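Local coordinates for protein U4/U6 snRNA-associated-splicing factor PRP24 (Saccharomyces cerevisiae, PDB 4N0T) that binds U6 snRNA and works as a recycling factor of the spliceosome, annealing U6 with U4 snRNA, at residues E188-N193 and I208-G213; Q298-Q301 and H305-E308; I325-S330 and A334-I339; V349-T354 and K359-N364. One frame throughout, in Å; residues are numbered along the deposited sequence.

Contact 1: E188-N193 and I208-G213. With nucleotides of chain B.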
# COMPACT_ATOMS: atom_id res chain seq x y z
N GLU A 188 -16.54 35.00 -10.39
CA GLU A 188 -16.24 35.73 -11.61
C GLU A 188 -14.86 35.37 -12.19
O GLU A 188 -14.69 35.31 -13.41
CB GLU A 188 -16.36 37.25 -11.39
CG GLU A 188 -15.37 38.09 -12.19
CD GLU A 188 -15.86 39.52 -12.43
OE1 GLU A 188 -16.12 40.25 -11.44
OE2 GLU A 188 -15.97 39.92 -13.61
N LEU A 189 -13.89 35.11 -11.31
CA LEU A 189 -12.52 34.83 -11.72
C LEU A 189 -12.27 33.35 -11.98
O LEU A 189 -11.20 32.98 -12.46
CB LEU A 189 -11.54 35.31 -10.64
CG LEU A 189 -11.47 36.82 -10.41
CD1 LEU A 189 -10.57 37.12 -9.22
CD2 LEU A 189 -10.97 37.55 -11.65
N LEU A 190 -13.24 32.52 -11.61
CA LEU A 190 -13.10 31.08 -11.78
C LEU A 190 -13.37 30.73 -13.23
O LEU A 190 -14.43 30.22 -13.60
CB LEU A 190 -14.06 30.33 -10.85
CG LEU A 190 -13.83 28.82 -10.74
CD1 LEU A 190 -12.46 28.49 -10.10
CD2 LEU A 190 -14.94 28.14 -9.97
N ASP A 191 -12.38 31.03 -14.07
CA ASP A 191 -12.53 30.95 -15.51
C ASP A 191 -11.22 30.47 -16.10
O ASP A 191 -10.18 31.12 -15.93
CB ASP A 191 -12.89 32.33 -16.05
CG ASP A 191 -12.90 32.37 -17.55
OD1 ASP A 191 -13.93 31.99 -18.15
OD2 ASP A 191 -11.88 32.78 -18.14
N GLU A 192 -11.26 29.33 -16.78
CA GLU A 192 -10.05 28.71 -17.29
C GLU A 192 -9.27 29.64 -18.22
O GLU A 192 -8.04 29.69 -18.16
CB GLU A 192 -10.38 27.40 -18.00
CG GLU A 192 -9.16 26.71 -18.52
CD GLU A 192 -9.44 25.31 -18.98
OE1 GLU A 192 -10.46 24.73 -18.54
OE2 GLU A 192 -8.64 24.79 -19.79
N ASN A 193 -9.99 30.38 -19.06
CA ASN A 193 -9.35 31.31 -19.98
C ASN A 193 -8.57 32.38 -19.24
O ASN A 193 -7.44 32.68 -19.59
CB ASN A 193 -10.37 31.96 -20.92
CG ASN A 193 -11.01 30.97 -21.87
OD1 ASN A 193 -10.48 29.87 -22.08
ND2 ASN A 193 -12.14 31.35 -22.45
N ILE A 208 -5.60 22.26 -16.51
CA ILE A 208 -6.25 23.07 -15.48
C ILE A 208 -7.45 22.29 -14.96
O ILE A 208 -8.27 21.79 -15.75
CB ILE A 208 -6.68 24.46 -16.02
CG1 ILE A 208 -5.43 25.28 -16.34
CG2 ILE A 208 -7.51 25.19 -14.99
CD1 ILE A 208 -5.70 26.66 -16.87
N ASN A 209 -7.54 22.12 -13.64
CA ASN A 209 -8.65 21.37 -13.05
C ASN A 209 -9.45 22.28 -12.13
O ASN A 209 -8.91 22.82 -11.16
CB ASN A 209 -8.17 20.18 -12.21
CG ASN A 209 -7.25 19.22 -12.97
OD1 ASN A 209 -7.60 18.74 -14.03
ND2 ASN A 209 -6.08 18.94 -12.40
N ILE A 210 -10.75 22.42 -12.40
CA ILE A 210 -11.60 23.24 -11.56
C ILE A 210 -12.66 22.33 -10.95
O ILE A 210 -13.51 21.80 -11.66
CB ILE A 210 -12.26 24.38 -12.36
CG1 ILE A 210 -11.18 25.35 -12.87
CG2 ILE A 210 -13.30 25.11 -11.51
CD1 ILE A 210 -11.67 26.38 -13.89
N PRO A 211 -12.60 22.13 -9.63
CA PRO A 211 -13.61 21.31 -8.95
C PRO A 211 -15.02 21.80 -9.28
O PRO A 211 -15.27 23.01 -9.28
CB PRO A 211 -13.29 21.53 -7.47
CG PRO A 211 -11.82 21.82 -7.44
CD PRO A 211 -11.53 22.58 -8.72
N ALA A 212 -15.94 20.88 -9.59
CA ALA A 212 -17.28 21.27 -10.02
C ALA A 212 -18.15 21.76 -8.87
O ALA A 212 -17.89 21.45 -7.70
CB ALA A 212 -17.96 20.11 -10.74
N GLY A 213 -19.19 22.53 -9.19
CA GLY A 213 -20.18 22.92 -8.20
C GLY A 213 -19.95 24.27 -7.53
O GLY A 213 -20.78 24.73 -6.75
P C B 14 -10.36 15.88 -4.21
OP1 C B 14 -11.64 15.72 -3.46
OP2 C B 14 -9.33 14.80 -4.15
O5' C B 14 -10.67 16.09 -5.76
C5' C B 14 -11.69 16.98 -6.20
C4' C B 14 -11.25 17.78 -7.40
O4' C B 14 -10.14 18.64 -7.00
C3' C B 14 -10.69 16.99 -8.57
O3' C B 14 -11.68 16.47 -9.43
C2' C B 14 -9.80 18.00 -9.27
O2' C B 14 -10.60 18.93 -9.99
C1' C B 14 -9.23 18.76 -8.07
N1 C B 14 -7.89 18.31 -7.63
C2 C B 14 -6.80 18.61 -8.46
O2 C B 14 -7.00 19.15 -9.56
N3 C B 14 -5.56 18.29 -8.05
C4 C B 14 -5.36 17.71 -6.86
N4 C B 14 -4.10 17.44 -6.54
C5 C B 14 -6.44 17.41 -5.98
C6 C B 14 -7.68 17.74 -6.40
P A B 15 -11.62 14.93 -9.87
OP1 A B 15 -12.70 14.71 -10.87
OP2 A B 15 -11.56 14.12 -8.64
O5' A B 15 -10.23 14.77 -10.61
C5' A B 15 -9.98 15.42 -11.85
C4' A B 15 -8.50 15.51 -12.13
O4' A B 15 -7.84 16.21 -11.04
C3' A B 15 -7.77 14.18 -12.20
O3' A B 15 -7.95 13.53 -13.43
C2' A B 15 -6.33 14.61 -11.93
O2' A B 15 -5.78 15.25 -13.08
C1' A B 15 -6.54 15.67 -10.85
N9 A B 15 -6.49 15.05 -9.51
C8 A B 15 -7.54 14.61 -8.74
N7 A B 15 -7.16 14.09 -7.60
C5 A B 15 -5.78 14.18 -7.63
C6 A B 15 -4.79 13.78 -6.70
N6 A B 15 -5.08 13.20 -5.54
N1 A B 15 -3.51 14.02 -7.03
C2 A B 15 -3.24 14.61 -8.21
N3 A B 15 -4.08 15.02 -9.17
C4 A B 15 -5.35 14.77 -8.80
O HOH W 1 -10.54 22.64 -17.08
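Leu190 and Ile210 pass one another with their side chains pointing opposite ways, the forked end of the leucine closing round one methyl of the isoleucine. CG2 of Ile210 lies 3.8 Å from Leu190 CD1 and equally near Leu190 CG and CD2, a fit with no polar component. Further along, Glu192 crosses Ile208 at a slant, its CG resting 3.8 Å from Ile208 CD1. The glutamate puts its CG opposite the backbone N (chi1 -178°) and stays extended, which lays CG on the isoleucine and carries the carboxylate past it. There a water donates to Glu192 OE1 at 2.6 Å and to Ile208 O at 2.8 Å, bridging side chain and strand; the second oxygen, OE2, pairs with Arg196. Asp191 caps the start of helix 192-199 through Leu194 N. Between the two isoleucines, Asn209 turns to the other side of the strand and meets RNA: its ND2 gives a weak hydrogen bond to O2 of C14 of chain B at 3.0 Å, while Pro211 CG packs 3.6 Å from O4' of the same nucleotide. This is the third RRM, with helix on one face of the sheet and RNA on the other. Apolar branches and one water-bridged carboxylate thus join the helix start and the loop before it to the edge strand and its end, while the weak amide bond alone would probably discriminate little between pyrimidines.

Contact 2: Q298-Q301 and H305-E308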
# COMPACT_ATOMS: atom_id res chain seq x y z
N GLN A 298 -14.15 -5.10 5.70
CA GLN A 298 -14.61 -6.43 5.32
C GLN A 298 -14.79 -7.32 6.55
O GLN A 298 -15.80 -8.02 6.69
CB GLN A 298 -13.63 -7.05 4.33
CG GLN A 298 -13.90 -8.49 3.99
CD GLN A 298 -12.87 -9.05 3.04
OE1 GLN A 298 -12.99 -8.92 1.82
NE2 GLN A 298 -11.83 -9.66 3.60
N PHE A 299 -13.81 -7.26 7.46
CA PHE A 299 -13.89 -7.97 8.73
C PHE A 299 -15.11 -7.54 9.55
O PHE A 299 -15.82 -8.39 10.09
CB PHE A 299 -12.60 -7.75 9.51
CG PHE A 299 -12.70 -8.04 10.99
CD1 PHE A 299 -12.73 -9.35 11.46
CD2 PHE A 299 -12.69 -7.00 11.90
CE1 PHE A 299 -12.79 -9.61 12.83
CE2 PHE A 299 -12.75 -7.25 13.27
CZ PHE A 299 -12.80 -8.56 13.73
N LEU A 300 -15.36 -6.24 9.66
CA LEU A 300 -16.50 -5.77 10.44
C LEU A 300 -17.83 -6.23 9.85
O LEU A 300 -18.78 -6.54 10.59
CB LEU A 300 -16.50 -4.25 10.55
CG LEU A 300 -15.33 -3.66 11.33
CD1 LEU A 300 -15.39 -2.14 11.31
CD2 LEU A 300 -15.33 -4.17 12.76
N GLN A 301 -17.91 -6.26 8.52
CA GLN A 301 -19.15 -6.65 7.85
C GLN A 301 -19.37 -8.16 7.86
O GLN A 301 -20.48 -8.62 8.16
CB GLN A 301 -19.17 -6.14 6.40
CG GLN A 301 -19.30 -4.63 6.29
CD GLN A 301 -18.95 -4.13 4.90
OE1 GLN A 301 -19.11 -2.95 4.59
NE2 GLN A 301 -18.43 -5.03 4.06
N HIS A 305 -20.76 -8.81 11.48
CA HIS A 305 -22.13 -8.64 10.96
C HIS A 305 -22.66 -7.22 11.16
O HIS A 305 -23.85 -7.00 11.38
CB HIS A 305 -23.07 -9.71 11.53
CG HIS A 305 -22.60 -11.10 11.24
ND1 HIS A 305 -22.03 -11.91 12.21
CD2 HIS A 305 -22.57 -11.81 10.09
CE1 HIS A 305 -21.69 -13.07 11.66
NE2 HIS A 305 -22.01 -13.03 10.38
N ILE A 306 -21.74 -6.27 11.05
CA ILE A 306 -22.05 -4.86 11.08
C ILE A 306 -22.48 -4.46 9.67
O ILE A 306 -21.91 -4.93 8.69
CB ILE A 306 -20.80 -4.05 11.50
CG1 ILE A 306 -20.33 -4.48 12.89
CG2 ILE A 306 -21.07 -2.57 11.49
CD1 ILE A 306 -18.93 -3.99 13.23
N ASN A 307 -23.50 -3.61 9.57
CA ASN A 307 -23.91 -3.09 8.28
C ASN A 307 -22.95 -2.00 7.80
O ASN A 307 -22.50 -1.16 8.58
CB ASN A 307 -25.33 -2.54 8.38
CG ASN A 307 -25.90 -2.18 7.03
OD1 ASN A 307 -25.58 -1.14 6.46
ND2 ASN A 307 -26.76 -3.05 6.51
N GLU A 308 -22.64 -2.03 6.51
CA GLU A 308 -21.72 -1.09 5.88
C GLU A 308 -22.03 0.36 6.24
O GLU A 308 -21.11 1.15 6.49
CB GLU A 308 -21.78 -1.29 4.36
CG GLU A 308 -21.44 -0.07 3.51
CD GLU A 308 -21.90 -0.24 2.07
OE1 GLU A 308 -21.37 0.47 1.19
OE2 GLU A 308 -22.78 -1.09 1.82
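This is a helix C-terminal turn, closed by a main-chain hydrogen bond, in the occluded RRM, where helix 293-302 gives way to the loop that leads into strand 311-317. His305 is the first residue to leave the helical conformation, and its positive phi (64°) swings the chain back alongside the last turn. That reversal lets Ile306 N donate to Leu300 O at 3.0 Å, with an N-H...O angle of 164°, a nearly straight bond that ties the loop to the helix six residues earlier. Beneath it, Leu300 and Ile306 run next to each other in the same direction; Ile306 CD1 touches Leu300 CB and CD2, both at 3.6 Å. The pair faces the hydrophobic core, where Ile311 of strand 311-317 meets both residues. On the outer side, Gln301 stretches out its chain alongside Glu308, with CG passing 3.6 Å from Ile306 O and OE1 coming within 3.2 Å of Glu308 CB. The two flat ends are steeply inclined to each other. With an alanine in place of Gln301, CG and the amide are gone, which would probably open a gap beside Ile306 O and Glu308 CB. The backbones themselves meet in a CA-H...O contact, Gln301 CA pointing its hydrogen at Ile306 O over 3.4 Å, with 156° at the hydrogen.

Contact 3: I325-S330 and A334-I339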
# COMPACT_ATOMS: atom_id res chain seq x y z
N ILE A 325 -12.18 3.58 14.12
CA ILE A 325 -13.43 3.29 13.44
C ILE A 325 -14.45 4.30 13.92
O ILE A 325 -14.73 4.38 15.12
CB ILE A 325 -13.97 1.90 13.79
CG1 ILE A 325 -12.86 0.84 13.78
CG2 ILE A 325 -15.12 1.53 12.84
CD1 ILE A 325 -12.31 0.56 12.41
N ILE A 326 -14.99 5.10 13.01
CA ILE A 326 -15.98 6.10 13.40
C ILE A 326 -17.34 5.56 13.02
O ILE A 326 -17.58 5.19 11.86
CB ILE A 326 -15.73 7.43 12.69
CG1 ILE A 326 -14.30 7.90 12.95
CG2 ILE A 326 -16.73 8.47 13.16
CD1 ILE A 326 -14.00 9.25 12.30
N PHE A 327 -18.23 5.47 14.01
CA PHE A 327 -19.57 4.96 13.78
C PHE A 327 -20.55 6.13 13.70
O PHE A 327 -20.14 7.28 13.76
CB PHE A 327 -19.97 3.99 14.88
CG PHE A 327 -19.14 2.74 14.92
CD1 PHE A 327 -19.36 1.72 14.00
CD2 PHE A 327 -18.14 2.57 15.88
CE1 PHE A 327 -18.59 0.55 14.04
CE2 PHE A 327 -17.37 1.42 15.91
CZ PHE A 327 -17.60 0.40 14.99
N ARG A 328 -21.84 5.83 13.60
CA ARG A 328 -22.83 6.89 13.37
C ARG A 328 -23.44 7.46 14.65
O ARG A 328 -23.90 8.61 14.65
CB ARG A 328 -23.90 6.43 12.39
CG ARG A 328 -23.30 5.77 11.16
CD ARG A 328 -23.92 6.27 9.87
NE ARG A 328 -23.05 7.16 9.12
CZ ARG A 328 -22.81 7.05 7.81
NH1 ARG A 328 -23.37 6.07 7.12
NH2 ARG A 328 -22.01 7.91 7.21
N ASP A 329 -23.45 6.68 15.73
CA ASP A 329 -23.81 7.22 17.04
C ASP A 329 -23.02 6.58 18.19
O ASP A 329 -22.39 5.53 18.01
CB ASP A 329 -25.32 7.12 17.29
CG ASP A 329 -25.82 5.69 17.33
OD1 ASP A 329 -25.61 5.01 18.36
OD2 ASP A 329 -26.43 5.25 16.33
N SER A 330 -23.07 7.21 19.36
CA SER A 330 -22.33 6.78 20.53
C SER A 330 -22.82 5.45 21.11
O SER A 330 -22.06 4.71 21.74
CB SER A 330 -22.39 7.84 21.62
OG SER A 330 -23.72 8.26 21.85
N ALA A 334 -20.54 2.27 21.49
CA ALA A 334 -20.38 1.60 22.78
C ALA A 334 -20.57 0.08 22.68
O ALA A 334 -19.83 -0.69 23.31
CB ALA A 334 -21.34 2.18 23.80
N LYS A 335 -21.55 -0.34 21.90
CA LYS A 335 -21.79 -1.77 21.73
C LYS A 335 -20.66 -2.43 20.94
O LYS A 335 -20.26 -3.56 21.23
CB LYS A 335 -23.13 -2.02 21.03
CG LYS A 335 -23.48 -3.51 20.87
CD LYS A 335 -23.38 -4.28 22.20
CE LYS A 335 -23.75 -5.74 22.01
NZ LYS A 335 -25.15 -5.94 21.50
N MET A 336 -20.15 -1.71 19.95
CA MET A 336 -19.02 -2.21 19.18
C MET A 336 -17.77 -2.32 20.04
O MET A 336 -16.97 -3.24 19.86
CB MET A 336 -18.76 -1.32 17.96
CG MET A 336 -19.83 -1.44 16.91
SD MET A 336 -20.05 -3.14 16.36
CE MET A 336 -21.62 -3.55 17.12
N LEU A 337 -17.62 -1.39 20.98
CA LEU A 337 -16.50 -1.45 21.92
C LEU A 337 -16.51 -2.79 22.64
O LEU A 337 -15.49 -3.48 22.73
CB LEU A 337 -16.61 -0.31 22.93
CG LEU A 337 -15.41 -0.16 23.87
CD1 LEU A 337 -14.26 0.55 23.17
CD2 LEU A 337 -15.78 0.58 25.14
N MET A 338 -17.68 -3.15 23.16
CA MET A 338 -17.83 -4.42 23.87
C MET A 338 -17.59 -5.64 22.98
O MET A 338 -16.83 -6.55 23.35
CB MET A 338 -19.23 -4.49 24.49
CG MET A 338 -19.49 -5.81 25.18
SD MET A 338 -21.23 -5.98 25.64
CE MET A 338 -21.43 -4.59 26.75
N ILE A 339 -18.26 -5.68 21.83
CA ILE A 339 -18.15 -6.81 20.91
C ILE A 339 -16.73 -7.02 20.39
O ILE A 339 -16.24 -8.14 20.31
CB ILE A 339 -19.12 -6.64 19.71
CG1 ILE A 339 -20.57 -6.87 20.15
CG2 ILE A 339 -18.77 -7.60 18.58
CD1 ILE A 339 -21.58 -6.66 19.03
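Phe327 and Met336 form the tight half of this contact, their side chains nearly perpendicular. Met336 CG sits over one face of the phenyl ring in a CH-pi contact, 3.9 Å from the centroid of Phe327 and 27° off the ring normal, while its CB lies 3.6 Å from Phe327 CZ. The opposite ring face is taken by Ile325 CG2, so the aromatic plane is held between two aliphatic groups. Bends at chi2 (-56°) and chi3 lead the rest of the methionine away from the ring; SD ends obliquely placed at 5.2 Å from the Phe327 centroid, a Met-aromatic contact of the looser kind.

The solvent side is held by backbone instead. Ala334 N donates to Ser330 O at 2.9 Å, the opening turn of helix 330-340, and exposed Ala334 adds no more than CB against that same oxygen, at 3.3 Å. Just before Ser330, Asp329 is the N-cap, its side chain accepting from Phe332 N. The contact thus closes the connection from strand 322-327 to helix 330-340 in the occluded RRM. Phe327 also packs on Ile282 of the adjacent strand 281-285 and meets the ring of Phe332, and Met336 reaches Ile306 in the loop that follows helix 293-302.

Contact 4: V349-T354 and K359-N364. With SO4 (sulfate ion), chain C; nucleotides of chain B.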
# COMPACT_ATOMS: atom_id res chain seq x y z
N VAL A 349 -5.61 -11.92 18.54
CA VAL A 349 -6.59 -11.23 19.37
C VAL A 349 -6.35 -9.72 19.29
O VAL A 349 -5.21 -9.26 19.32
CB VAL A 349 -6.52 -11.72 20.83
CG1 VAL A 349 -7.48 -10.94 21.71
CG2 VAL A 349 -6.85 -13.21 20.89
N ILE A 350 -7.42 -8.95 19.14
CA ILE A 350 -7.31 -7.50 19.11
C ILE A 350 -8.07 -6.90 20.28
O ILE A 350 -8.97 -7.55 20.85
CB ILE A 350 -7.87 -6.90 17.81
CG1 ILE A 350 -9.30 -7.39 17.58
CG2 ILE A 350 -6.97 -7.23 16.63
CD1 ILE A 350 -10.02 -6.71 16.41
N ARG A 351 -7.69 -5.69 20.65
CA ARG A 351 -8.35 -4.96 21.72
C ARG A 351 -9.11 -3.78 21.13
O ARG A 351 -8.80 -3.32 20.03
CB ARG A 351 -7.29 -4.42 22.69
CG ARG A 351 -6.31 -5.48 23.18
CD ARG A 351 -5.27 -4.88 24.12
NE ARG A 351 -4.67 -5.92 24.95
CZ ARG A 351 -4.46 -5.82 26.26
NH1 ARG A 351 -4.80 -4.70 26.91
NH2 ARG A 351 -3.91 -6.83 26.91
N SER A 352 -10.11 -3.31 21.86
CA SER A 352 -10.81 -2.09 21.51
C SER A 352 -10.63 -1.11 22.66
O SER A 352 -10.33 -1.51 23.79
CB SER A 352 -12.29 -2.36 21.28
OG SER A 352 -12.92 -2.74 22.50
N GLY A 353 -10.80 0.18 22.39
CA GLY A 353 -10.62 1.16 23.45
C GLY A 353 -10.72 2.55 22.88
O GLY A 353 -10.97 2.72 21.68
N THR A 354 -10.53 3.55 23.73
CA THR A 354 -10.48 4.93 23.28
C THR A 354 -9.14 5.21 22.63
O THR A 354 -8.23 4.36 22.67
CB THR A 354 -10.62 5.89 24.46
OG1 THR A 354 -9.49 5.73 25.32
CG2 THR A 354 -11.90 5.62 25.24
N LYS A 359 -3.14 4.53 22.87
CA LYS A 359 -1.84 5.13 23.14
C LYS A 359 -1.17 4.50 24.35
O LYS A 359 0.03 4.19 24.32
CB LYS A 359 -1.97 6.64 23.36
CG LYS A 359 -2.36 7.42 22.10
CD LYS A 359 -2.34 8.92 22.39
CE LYS A 359 -2.65 9.72 21.14
NZ LYS A 359 -2.47 11.18 21.38
N ARG A 360 -1.94 4.31 25.42
CA ARG A 360 -1.39 3.69 26.64
C ARG A 360 -0.87 2.28 26.37
O ARG A 360 0.23 1.91 26.81
CB ARG A 360 -2.42 3.68 27.77
CG ARG A 360 -2.56 5.02 28.49
CD ARG A 360 -3.48 4.93 29.72
NE ARG A 360 -4.88 4.75 29.35
CZ ARG A 360 -5.74 5.75 29.20
NH1 ARG A 360 -5.36 7.00 29.41
NH2 ARG A 360 -7.00 5.49 28.86
N TYR A 361 -1.63 1.50 25.61
CA TYR A 361 -1.21 0.16 25.25
C TYR A 361 0.09 0.19 24.46
O TYR A 361 1.02 -0.58 24.73
CB TYR A 361 -2.29 -0.59 24.46
CG TYR A 361 -1.90 -2.00 24.12
CD1 TYR A 361 -2.00 -3.02 25.05
CD2 TYR A 361 -1.38 -2.32 22.86
CE1 TYR A 361 -1.62 -4.32 24.74
CE2 TYR A 361 -1.01 -3.60 22.54
CZ TYR A 361 -1.13 -4.61 23.48
OH TYR A 361 -0.75 -5.89 23.16
N TYR A 362 0.17 1.10 23.49
CA TYR A 362 1.37 1.23 22.68
C TYR A 362 2.57 1.61 23.54
O TYR A 362 3.64 1.01 23.40
CB TYR A 362 1.16 2.29 21.59
CG TYR A 362 2.40 2.54 20.78
CD1 TYR A 362 2.71 1.74 19.69
CD2 TYR A 362 3.28 3.57 21.11
CE1 TYR A 362 3.85 1.97 18.93
CE2 TYR A 362 4.42 3.80 20.37
CZ TYR A 362 4.70 3.00 19.28
OH TYR A 362 5.84 3.24 18.55
N ASN A 363 2.39 2.59 24.42
CA ASN A 363 3.48 3.06 25.27
C ASN A 363 4.05 1.94 26.14
O ASN A 363 5.27 1.82 26.30
CB ASN A 363 3.03 4.25 26.14
CG ASN A 363 2.66 5.48 25.32
OD1 ASN A 363 3.11 5.63 24.17
ND2 ASN A 363 1.86 6.37 25.90
N ASN A 364 3.16 1.09 26.66
CA ASN A 364 3.56 -0.06 27.48
C ASN A 364 4.41 -1.10 26.74
O ASN A 364 5.27 -1.73 27.34
CB ASN A 364 2.33 -0.73 28.10
CG ASN A 364 1.71 0.09 29.21
OD1 ASN A 364 2.33 1.02 29.72
ND2 ASN A 364 0.49 -0.26 29.61
S SO4 C . -9.29 8.20 28.60
O1 SO4 C . -9.73 9.02 27.48
O2 SO4 C . -8.05 8.75 29.17
O3 SO4 C . -10.33 8.18 29.63
O4 SO4 C . -9.08 6.84 28.13
P A B 54 7.93 7.16 22.95
OP1 A B 54 6.96 6.77 21.88
OP2 A B 54 9.13 7.96 22.58
O5' A B 54 7.12 7.91 24.10
C5' A B 54 5.97 7.31 24.68
C4' A B 54 5.62 7.93 26.01
O4' A B 54 6.74 7.83 26.92
C3' A B 54 5.29 9.42 25.98
O3' A B 54 3.96 9.68 25.58
C2' A B 54 5.59 9.84 27.41
O2' A B 54 4.53 9.47 28.28
C1' A B 54 6.81 8.97 27.74
N9 A B 54 8.07 9.67 27.46
C8 A B 54 8.92 9.45 26.40
N7 A B 54 9.99 10.21 26.40
C5 A B 54 9.83 10.99 27.54
C6 A B 54 10.63 11.99 28.11
N6 A B 54 11.79 12.41 27.58
N1 A B 54 10.19 12.56 29.25
C2 A B 54 9.03 12.14 29.78
N3 A B 54 8.19 11.21 29.34
C4 A B 54 8.66 10.66 28.20
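Arg351 directs its CG opposite its own carbonyl carbon (chi1 -52°) and then runs extended to NE, while Tyr361 holds its ring opposite the backbone N (chi1 -178°), and the two meet almost square to each other. Arg351 CD stands over one face of the tyrosine, 4.1 Å from the Tyr361 centroid, in a CH-pi contact. Beyond it, Tyr361 CE1 lies over a face of the guanidinium, 3.5 Å from Arg351 NE, with the planes 31° apart. A serine in place of Tyr361 would lack the ring under CD and the guanidinium, and is likely to leave that end of Arg351 freer to turn.

Thr354 and, reaching back from mid-helix, Arg360 share a sulfate, probably from the crystallisation liquor. Thr354 OG1 donates to its O4 at 3.0 Å, Arg360 NH2 to the same oxygen at 2.6 Å and Arg360 NH1 to O2 at 3.2 Å. Asn356 adds a further bond. Asp357 accepts from the backbone N of Thr354, the N-cap residue, as in a capping box, and forms a salt bridge with Arg360. A C-terminal helix laid against the sheet is consistent with an occluded RRM, where added helices mask the usual RNA-binding face.

In the fold
Following the chain from its N terminus, the four contacts come in series; none nests in or crosses another. Contact 1 closes the fourteen-residue excursion through helix 192-199 within the third RRM, and its centre lies about 40 Å or more from those of the others. The remaining three belong to the occluded RRM and close short connections: contact 2 after its first helix, contact 3 between strand 322-327 and helix 330-340, contact 4 between the last sheet strand and the C-terminal helix. These three touch. Ile306 meets Met336 and Leu300 meets Ile325, Phe299 packs on Ile350, and Leu337 O probably accepts a hydrogen bond from Ser352 OG, tying both core helices and strand 348-353 together.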